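Local coordinates for protein phosphoserine aminotransferase (Bacillus circulans, PDB 2C0R) that catalyses the reversible, pyridoxal-5'-phosphate-dependent transamination of 3-phosphohydroxypyruvate to phosphoserine in serine biosynthesis and a parallel step of pyridoxine biosynthesis, at residues A[35-40]-A[44-49]; A[60-65]-A[259-264]; A[95-100]-A[109-114]; A[311-316]-A[323-328]. The protein carries 1 engineered substitution. All coordinates share one frame; numbering follows the deposited sequence.

Interaction 1: residues A[35-40]-A[44-49]; sequences MSIMEM and GAVYEA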
# COMPACT_ATOMS: atom_id res chain seq x y z
N MET A 35 18.89 -11.56 2.80
CA MET A 35 17.99 -10.43 2.79
C MET A 35 16.58 -10.93 3.16
O MET A 35 16.26 -12.08 2.93
CB MET A 35 17.94 -9.81 1.39
CG MET A 35 19.19 -9.04 1.00
SD MET A 35 19.03 -8.40 -0.70
CE MET A 35 19.26 -9.91 -1.61
N SER A 36 15.80 -10.02 3.72
CA SER A 36 14.37 -10.24 3.84
C SER A 36 13.72 -10.03 2.48
O SER A 36 14.26 -9.26 1.68
CB SER A 36 13.82 -9.21 4.82
OG SER A 36 12.40 -9.33 4.87
N ILE A 37 12.59 -10.68 2.20
CA ILE A 37 11.87 -10.35 0.96
C ILE A 37 11.55 -8.87 0.85
O ILE A 37 11.50 -8.32 -0.27
CB ILE A 37 10.55 -11.16 0.87
CG1 ILE A 37 9.94 -11.11 -0.55
CG2 ILE A 37 9.54 -10.71 1.90
CD1 ILE A 37 10.81 -11.87 -1.52
N MET A 38 11.40 -8.20 1.99
CA MET A 38 11.17 -6.76 1.99
C MET A 38 12.31 -5.89 1.51
O MET A 38 12.11 -4.70 1.27
CB MET A 38 10.92 -6.27 3.43
CG MET A 38 9.56 -6.62 3.99
SD MET A 38 9.65 -5.89 5.65
CE MET A 38 7.89 -5.66 5.93
N GLU A 39 13.51 -6.46 1.46
CA GLU A 39 14.68 -5.66 1.13
C GLU A 39 15.14 -5.86 -0.29
O GLU A 39 16.23 -5.36 -0.62
CB GLU A 39 15.84 -6.05 2.08
CG GLU A 39 15.54 -5.79 3.54
CD GLU A 39 16.71 -6.32 4.35
OE1 GLU A 39 16.89 -7.57 4.39
OE2 GLU A 39 17.46 -5.50 4.92
N MET A 40 14.39 -6.62 -1.06
CA MET A 40 14.90 -7.02 -2.38
C MET A 40 14.28 -6.14 -3.46
O MET A 40 13.20 -5.55 -3.29
CB MET A 40 14.46 -8.45 -2.65
CG MET A 40 15.09 -9.41 -1.65
SD MET A 40 14.63 -11.04 -2.23
CE MET A 40 15.30 -12.01 -0.87
N GLY A 44 14.08 -7.53 -9.29
CA GLY A 44 14.96 -8.69 -9.22
C GLY A 44 14.23 -10.00 -9.40
O GLY A 44 13.05 -10.08 -9.11
N ALA A 45 14.91 -11.06 -9.83
CA ALA A 45 14.23 -12.32 -10.14
C ALA A 45 13.60 -12.98 -8.93
O ALA A 45 12.60 -13.69 -9.07
CB ALA A 45 15.17 -13.34 -10.79
N VAL A 46 14.15 -12.81 -7.74
CA VAL A 46 13.55 -13.44 -6.54
C VAL A 46 12.19 -12.84 -6.23
O VAL A 46 11.23 -13.59 -6.08
CB VAL A 46 14.50 -13.32 -5.34
CG1 VAL A 46 13.85 -13.89 -4.08
CG2 VAL A 46 15.83 -14.06 -5.60
N TYR A 47 12.11 -11.51 -6.15
CA TYR A 47 10.79 -10.95 -5.87
C TYR A 47 9.89 -11.24 -7.06
O TYR A 47 8.73 -11.53 -6.90
CB TYR A 47 10.91 -9.42 -5.46
CG TYR A 47 9.45 -8.96 -5.47
CD1 TYR A 47 8.63 -9.29 -4.40
CD2 TYR A 47 8.86 -8.24 -6.51
CE1 TYR A 47 7.31 -8.92 -4.33
CE2 TYR A 47 7.54 -7.89 -6.51
CZ TYR A 47 6.76 -8.23 -5.40
OH TYR A 47 5.44 -7.91 -5.33
N GLU A 48 10.35 -11.04 -8.29
CA GLU A 48 9.48 -11.19 -9.46
C GLU A 48 8.87 -12.58 -9.48
O GLU A 48 7.73 -12.77 -9.87
CB GLU A 48 10.26 -10.93 -10.77
CG GLU A 48 10.49 -9.44 -10.99
CD GLU A 48 11.39 -9.18 -12.16
OE1 GLU A 48 12.17 -10.10 -12.50
OE2 GLU A 48 11.30 -8.07 -12.68
N ALA A 49 9.63 -13.58 -9.03
CA ALA A 49 9.05 -14.92 -9.00
C ALA A 49 7.84 -14.98 -8.07
O ALA A 49 6.82 -15.61 -8.38
CB ALA A 49 10.09 -15.96 -8.56
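Met40 and Val46 make the tightest contact here, with the thioether sulfur Met40 SD lying 3.5 Å from Val46 CG1 and 3.9 Å from Val46 CB. The Met40 terminal methyl follows along the same valine branch, CE being 4.0 Å from Val46 CG1. The methionine chain is extended beyond CG (chi2 -173°), which carries the sulfur across to the helix. Beside this pair, Ile37 sends its CD1 methyl to the edge of the Tyr47 ring, near the ring plane and 4.4 Å from Tyr47 CD1. No hydrogen bond spans the two segments; the contact across them is apolar.

The 3-10 turn 37-39, which carries Ile37 and leads into Met40, is tied by polar groups of its own segment. Ser36 OG accepts from Met38 N at 3.3 Å, an ST turn. Glu39 reaches back over the turn, and OE1 takes the Ser36 N-H through its anti lone pair at 2.8 Å in a nearly straight bond (170°). The same carboxylate forms a salt bridge with Arg4 of the second subunit, so this turn also belongs to the dimer interface. On the other side, Gly44 is the N-cap of helix 45-61, and its O receives Glu48 N at 3.0 Å. Tyr47 OH is hydrogen-bonded to His51 ND1 one turn further on, while Phe243 of the same chain, on helix 242-257, packs against Ile37. Arg43, which probably binds L-glutamate as in related enzymes, lies just before this helix, consistent with a place beside the substrate site of a class-V aminotransferase.

Interaction 2: residues A[60-65]-A[259-264]; sequences ALLGNP and GGLEGV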
# COMPACT_ATOMS: atom_id res chain seq x y z
N ALA A 60 -5.21 -20.13 -10.81
CA ALA A 60 -5.43 -21.57 -10.69
C ALA A 60 -6.55 -21.85 -9.67
O ALA A 60 -7.37 -22.76 -9.91
CB ALA A 60 -4.15 -22.29 -10.34
N LEU A 61 -6.60 -21.13 -8.57
CA LEU A 61 -7.69 -21.40 -7.62
C LEU A 61 -9.04 -21.22 -8.28
O LEU A 61 -10.01 -21.86 -7.88
CB LEU A 61 -7.53 -20.48 -6.39
CG LEU A 61 -6.46 -20.96 -5.39
CD1 LEU A 61 -6.15 -19.83 -4.40
CD2 LEU A 61 -6.88 -22.22 -4.63
N LEU A 62 -9.11 -20.32 -9.27
CA LEU A 62 -10.36 -20.04 -9.95
C LEU A 62 -10.60 -20.92 -11.16
O LEU A 62 -11.55 -20.69 -11.95
CB LEU A 62 -10.39 -18.55 -10.35
CG LEU A 62 -10.54 -17.56 -9.19
CD1 LEU A 62 -10.16 -16.18 -9.75
CD2 LEU A 62 -11.94 -17.55 -8.60
N GLY A 63 -9.77 -21.93 -11.30
CA GLY A 63 -9.96 -22.88 -12.40
C GLY A 63 -9.23 -22.51 -13.68
O GLY A 63 -9.59 -22.99 -14.77
N ASN A 64 -8.19 -21.66 -13.59
CA ASN A 64 -7.45 -21.15 -14.74
C ASN A 64 -8.32 -20.56 -15.83
O ASN A 64 -8.19 -20.94 -16.98
CB ASN A 64 -6.52 -22.25 -15.29
CG ASN A 64 -5.31 -22.42 -14.35
OD1 ASN A 64 -4.78 -23.51 -14.15
ND2 ASN A 64 -4.90 -21.32 -13.76
N PRO A 65 -9.15 -19.58 -15.51
CA PRO A 65 -9.82 -18.86 -16.61
C PRO A 65 -8.72 -18.15 -17.39
O PRO A 65 -7.65 -17.85 -16.88
CB PRO A 65 -10.69 -17.85 -15.88
CG PRO A 65 -10.00 -17.65 -14.57
CD PRO A 65 -9.42 -18.99 -14.20
N GLY A 259 -7.93 -27.40 0.34
CA GLY A 259 -8.90 -27.97 -0.62
C GLY A 259 -9.39 -26.98 -1.63
O GLY A 259 -10.45 -27.17 -2.25
N GLY A 260 -8.69 -25.88 -1.80
CA GLY A 260 -9.07 -24.82 -2.71
C GLY A 260 -10.38 -24.18 -2.33
O GLY A 260 -10.80 -24.19 -1.16
N LEU A 261 -11.07 -23.58 -3.34
CA LEU A 261 -12.23 -22.79 -3.02
C LEU A 261 -13.38 -23.68 -2.56
O LEU A 261 -14.14 -23.23 -1.71
CB LEU A 261 -12.64 -21.95 -4.24
CG LEU A 261 -11.56 -20.99 -4.74
CD1 LEU A 261 -12.11 -20.10 -5.84
CD2 LEU A 261 -11.02 -20.17 -3.57
N GLU A 262 -13.48 -24.88 -3.09
CA GLU A 262 -14.51 -25.79 -2.58
C GLU A 262 -14.24 -26.15 -1.13
O GLU A 262 -15.16 -26.24 -0.32
CB GLU A 262 -14.56 -27.08 -3.40
CG GLU A 262 -15.19 -26.92 -4.76
CD GLU A 262 -16.69 -26.85 -4.78
OE1 GLU A 262 -17.30 -26.90 -3.68
OE2 GLU A 262 -17.21 -26.76 -5.92
N GLY A 263 -12.96 -26.34 -0.78
CA GLY A 263 -12.66 -26.70 0.61
C GLY A 263 -12.95 -25.56 1.56
O GLY A 263 -13.56 -25.86 2.61
N VAL A 264 -12.53 -24.32 1.26
CA VAL A 264 -12.77 -23.23 2.18
C VAL A 264 -14.26 -22.93 2.26
O VAL A 264 -14.79 -22.62 3.33
CB VAL A 264 -11.96 -21.94 1.90
CG1 VAL A 264 -10.47 -22.25 2.15
CG2 VAL A 264 -12.19 -21.41 0.50
O HOH W 1 -9.94 -23.95 -6.02
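Leu61, Leu62 and Leu261 supply the apolar part of the contact. The CD1 methyl of Leu261 meets Leu62 CD2 at 3.8 Å, and the two side chains cross obliquely. Leu61 turns its CD2 branch to the backbone instead, lying 3.9 Å from Gly260 CA, in van der Waals contact with the main chain. Leu61 also packs on Leu252 and Ile255 of helix 242-257, and Leu62 on Phe183.

Residues 60-65 end one helix; 259-264 span the junction between helix 242-257 and helix 260-280. Gly63, with positive phi, is the C-prime residue of a Schellman motif that closes helix 45-61, and Gly63 N bonds to Ala60 O at 2.9 Å. Gly259 plays the same part at the end of helix 242-257, its N donating to Glu256 O, and the chain then continues into helix 260-280.

The polar link across the segments is a single water. It donates to Leu61 O at 2.8 Å and accepts from Leu261 N at 2.9 Å, bridging a carbonyl at the end of one helix to an amide near the beginning of another. Leu261 CD1 comes within 3.4 Å of the same Leu61 O, placing a methyl beside the hydrated carbonyl.

Interaction 3: residues A[95-100]-A[109-114]; sequences ANYVMT and KEAKLI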
# COMPACT_ATOMS: atom_id res chain seq x y z
N ALA A 95 -22.83 4.91 -15.05
CA ALA A 95 -22.22 3.89 -14.20
C ALA A 95 -23.39 3.33 -13.38
O ALA A 95 -23.95 4.07 -12.56
CB ALA A 95 -21.15 4.48 -13.34
N ASN A 96 -23.70 2.07 -13.67
CA ASN A 96 -24.82 1.41 -13.02
C ASN A 96 -24.39 0.64 -11.79
O ASN A 96 -23.41 -0.14 -11.85
CB ASN A 96 -25.51 0.44 -13.99
CG ASN A 96 -26.27 1.25 -15.06
OD1 ASN A 96 -25.76 2.26 -15.53
ND2 ASN A 96 -27.45 0.82 -15.39
N TYR A 97 -25.14 0.84 -10.70
CA TYR A 97 -24.84 0.25 -9.38
C TYR A 97 -26.00 -0.56 -8.83
O TYR A 97 -27.15 -0.15 -8.98
CB TYR A 97 -24.43 1.38 -8.38
CG TYR A 97 -22.98 1.76 -8.71
CD1 TYR A 97 -22.71 2.62 -9.77
CD2 TYR A 97 -21.93 1.26 -7.96
CE1 TYR A 97 -21.43 3.00 -10.09
CE2 TYR A 97 -20.63 1.62 -8.30
CZ TYR A 97 -20.40 2.49 -9.35
OH TYR A 97 -19.11 2.84 -9.72
N VAL A 98 -25.69 -1.71 -8.22
CA VAL A 98 -26.67 -2.42 -7.40
C VAL A 98 -26.47 -1.98 -5.96
O VAL A 98 -25.34 -2.18 -5.46
CB VAL A 98 -26.47 -3.92 -7.55
CG1 VAL A 98 -27.52 -4.69 -6.69
CG2 VAL A 98 -26.50 -4.37 -9.01
N MET A 99 -27.46 -1.39 -5.32
CA MET A 99 -27.32 -0.69 -4.05
C MET A 99 -27.81 -1.59 -2.92
O MET A 99 -28.99 -1.72 -2.66
CB MET A 99 -28.03 0.66 -4.02
CG MET A 99 -27.65 1.56 -5.18
SD MET A 99 -25.85 1.88 -5.26
CE MET A 99 -25.64 2.69 -3.67
N THR A 100 -26.83 -2.23 -2.26
CA THR A 100 -27.10 -3.29 -1.28
C THR A 100 -26.68 -2.90 0.11
O THR A 100 -26.75 -3.74 1.02
CB THR A 100 -26.37 -4.61 -1.69
OG1 THR A 100 -25.03 -4.24 -2.11
CG2 THR A 100 -27.08 -5.24 -2.87
N LYS A 109 -20.95 6.67 -4.49
CA LYS A 109 -20.49 8.01 -4.17
C LYS A 109 -19.32 8.43 -5.07
O LYS A 109 -19.31 9.53 -5.62
CB LYS A 109 -20.12 8.06 -2.68
CG LYS A 109 -19.23 9.31 -2.40
CD LYS A 109 -18.98 9.31 -0.88
CE LYS A 109 -18.61 10.70 -0.44
NZ LYS A 109 -17.99 10.66 0.92
N GLU A 110 -18.33 7.55 -5.23
CA GLU A 110 -17.19 7.97 -6.04
C GLU A 110 -17.60 8.09 -7.49
O GLU A 110 -17.15 9.01 -8.20
CB GLU A 110 -16.00 7.00 -5.90
CG GLU A 110 -15.48 6.97 -4.48
CD GLU A 110 -15.12 8.37 -4.02
OE1 GLU A 110 -14.31 8.99 -4.71
OE2 GLU A 110 -15.66 8.76 -2.97
N ALA A 111 -18.46 7.18 -7.96
CA ALA A 111 -18.81 7.26 -9.38
C ALA A 111 -19.53 8.56 -9.68
O ALA A 111 -19.36 9.14 -10.74
CB ALA A 111 -19.62 6.04 -9.82
N LYS A 112 -20.36 9.05 -8.72
CA LYS A 112 -21.09 10.30 -8.94
C LYS A 112 -20.14 11.47 -9.15
O LYS A 112 -20.50 12.45 -9.80
CB LYS A 112 -21.98 10.58 -7.73
CG LYS A 112 -23.18 9.62 -7.66
CD LYS A 112 -24.05 9.86 -6.44
CE LYS A 112 -25.50 10.04 -6.82
NZ LYS A 112 -26.42 8.93 -6.54
N LEU A 113 -18.95 11.41 -8.57
CA LEU A 113 -17.95 12.45 -8.80
C LEU A 113 -17.34 12.45 -10.19
O LEU A 113 -16.80 13.49 -10.60
CB LEU A 113 -16.82 12.25 -7.77
CG LEU A 113 -17.30 12.47 -6.34
CD1 LEU A 113 -16.23 12.18 -5.31
CD2 LEU A 113 -17.81 13.89 -6.16
N ILE A 114 -17.40 11.32 -10.89
CA ILE A 114 -16.83 11.12 -12.22
C ILE A 114 -17.83 11.31 -13.35
O ILE A 114 -17.54 11.82 -14.45
CB ILE A 114 -16.22 9.72 -12.31
CG1 ILE A 114 -15.22 9.39 -11.21
CG2 ILE A 114 -15.59 9.53 -13.70
CD1 ILE A 114 -14.15 10.42 -11.01
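Tyr97 OH is hydrogen-bonded to the hydroxyl of Tyr145 on the neighbouring strand 143-149, and at the same time it sits 3.2 Å from the methyl Ala111 CB. The methyl meets the ring obliquely, touching Tyr97 CE1 at 3.5 Å and Tyr97 CZ at 3.7 Å, so it sits by the CE1-CZ-OH end of the ring. A chi1 of -78° sets the ring over toward the helix, with Ala95 O in plane at its edge.

Strand 94-99, helix 102-114 and strand 117-122 form a beta-alpha-beta crossover on the central seven-stranded sheet of the fold-type I aminotransferase large domain; the contact joins the first strand to the C-terminal part of the helix that follows. Backbone bonds from Ala95 and Tyr97 to His118 zip the first strand to the third element.

The other apolar touch is between two methyls, Ala95 CB and Ala111 CB, 4.1 Å apart. These two small side chains meet where helix and strand come close, the CA atoms of Ala95 and Ala111 being 6.8 Å apart. Further round the helix, Glu110 OE2 hydrogen-bonds to Thr223 OG1 of the second subunit.

Interaction 4: residues A[311-316]-A[323-328]; sequences KEFVKA and VGLKGH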
# COMPACT_ATOMS: atom_id res chain seq x y z
N LYS A 311 -23.68 -3.57 24.32
CA LYS A 311 -22.43 -3.13 24.93
C LYS A 311 -21.95 -4.14 25.98
O LYS A 311 -20.76 -4.44 26.11
CB LYS A 311 -22.68 -1.76 25.56
CG LYS A 311 -22.04 -1.58 26.92
CD LYS A 311 -23.00 -1.84 28.10
CE LYS A 311 -22.12 -2.03 29.34
NZ LYS A 311 -20.86 -2.72 28.95
N GLU A 312 -22.88 -4.67 26.76
CA GLU A 312 -22.55 -5.63 27.81
C GLU A 312 -21.98 -6.90 27.20
O GLU A 312 -20.99 -7.44 27.68
CB GLU A 312 -23.80 -5.96 28.64
CG GLU A 312 -23.47 -6.91 29.77
CD GLU A 312 -22.86 -6.16 30.94
OE1 GLU A 312 -22.85 -4.90 30.92
OE2 GLU A 312 -22.39 -6.83 31.88
N PHE A 313 -22.59 -7.39 26.12
CA PHE A 313 -22.12 -8.60 25.46
C PHE A 313 -20.69 -8.36 25.00
O PHE A 313 -19.81 -9.21 25.14
CB PHE A 313 -23.03 -8.89 24.28
CG PHE A 313 -22.65 -10.03 23.37
CD1 PHE A 313 -23.31 -11.24 23.52
CD2 PHE A 313 -21.73 -9.92 22.34
CE1 PHE A 313 -23.03 -12.32 22.73
CE2 PHE A 313 -21.39 -11.01 21.58
CZ PHE A 313 -22.06 -12.21 21.75
N VAL A 314 -20.41 -7.21 24.38
CA VAL A 314 -19.06 -6.97 23.80
C VAL A 314 -18.03 -6.99 24.90
O VAL A 314 -16.97 -7.61 24.86
CB VAL A 314 -19.05 -5.63 23.03
CG1 VAL A 314 -17.62 -5.16 22.77
CG2 VAL A 314 -19.83 -5.71 21.72
N LYS A 315 -18.40 -6.28 25.98
CA LYS A 315 -17.44 -6.10 27.06
C LYS A 315 -17.17 -7.46 27.67
O LYS A 315 -16.01 -7.84 27.92
CB LYS A 315 -18.01 -5.10 28.05
N ALA A 316 -18.22 -8.23 27.91
CA ALA A 316 -17.99 -9.55 28.48
C ALA A 316 -17.21 -10.41 27.51
O ALA A 316 -16.36 -11.18 27.91
CB ALA A 316 -19.36 -10.12 28.81
N VAL A 323 -12.27 -10.79 20.11
CA VAL A 323 -11.89 -9.51 19.54
C VAL A 323 -12.79 -9.19 18.37
O VAL A 323 -13.01 -10.06 17.49
CB VAL A 323 -10.40 -9.59 19.09
CG1 VAL A 323 -9.99 -8.33 18.38
CG2 VAL A 323 -9.57 -9.91 20.34
N GLY A 324 -13.30 -7.96 18.32
CA GLY A 324 -13.93 -7.44 17.09
C GLY A 324 -15.39 -7.70 16.91
O GLY A 324 -15.92 -7.43 15.81
N LEU A 325 -16.14 -8.17 17.91
CA LEU A 325 -17.55 -8.53 17.70
C LEU A 325 -18.48 -7.32 17.69
O LEU A 325 -19.62 -7.46 17.26
CB LEU A 325 -18.02 -9.50 18.81
CG LEU A 325 -17.37 -10.87 18.75
CD1 LEU A 325 -17.66 -11.69 19.98
CD2 LEU A 325 -17.82 -11.62 17.49
N LYS A 326 -18.11 -6.15 18.19
CA LYS A 326 -18.99 -4.98 18.12
C LYS A 326 -19.30 -4.64 16.66
O LYS A 326 -18.32 -4.58 15.89
CB LYS A 326 -18.29 -3.80 18.78
CG LYS A 326 -19.13 -2.58 19.07
CD LYS A 326 -18.30 -1.48 19.72
CE LYS A 326 -19.03 -0.15 19.80
NZ LYS A 326 -19.15 0.35 21.20
N GLY A 327 -20.55 -4.42 16.30
CA GLY A 327 -20.97 -4.12 14.91
C GLY A 327 -20.31 -2.83 14.47
O GLY A 327 -19.88 -2.09 15.34
N HIS A 328 -20.25 -2.58 13.16
CA HIS A 328 -19.66 -1.29 12.76
C HIS A 328 -20.43 -0.12 13.32
O HIS A 328 -21.65 -0.21 13.51
CB HIS A 328 -19.70 -1.33 11.23
CG HIS A 328 -19.07 -0.12 10.61
ND1 HIS A 328 -19.71 1.07 10.37
CD2 HIS A 328 -17.81 0.03 10.17
CE1 HIS A 328 -18.87 1.91 9.81
NE2 HIS A 328 -17.70 1.30 9.69
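Lys326 lays the foot of its side chain against Val314: its CB is 3.8 Å from Val314 CG2, the next carbon CG is 4.2 Å from the same methyl, and beyond that the extended chain of this exposed residue leaves the helix, bending only at its last torsion before NZ. Lys326 CA lies 3.8 Å from Val314 CG2 as well, so a single methyl of the helix nests against both backbone and side chain of the loop. That branch stands anti to the valine carbonyl carbon (chi1 164° for CG1), which turns it outward to the loop.

One residue earlier in each segment, the isopropyl end of Leu325 meets the ring of Phe313 obliquely, CD1 being 4.1 Å from Phe313 CE2. This ring has further aromatic neighbours in Phe353 and Phe357 of helix 344-361, both edge-to-face, and Leu334 packs against it too. Leu325 and Gly327 hydrogen-bond through their backbones to Arg335 and Gly333, holding the loop beside strand 334-337. Helix 307-319 thus packs over the loop linking strands 322-323 and 334-337 in the small C-terminal domain of the fold-type I aminotransferases.

In the fold
Interactions 1 and 2 lie on opposite ends of helix 45-61, with centres about 27 Å apart, so that helix has the probable glutamate-binding Arg43 just before its start and meets helix 260-280 at its end. Residues 60-65 and 259-264 close a long loop of chain, and interaction 3 is nested inside it, about 30 Å away between centres. Interaction 4 follows later in the chain, its nearest atoms about 13 Å from those of interaction 3. Interactions 1 and 3 both reach the second subunit, and in each the side chain of a tyrosine, Tyr47 or Tyr97, lies about 11 Å from a bound pyridoxal phosphate. Interactions 2 and 4 lie away from the cofactor and substrate sites.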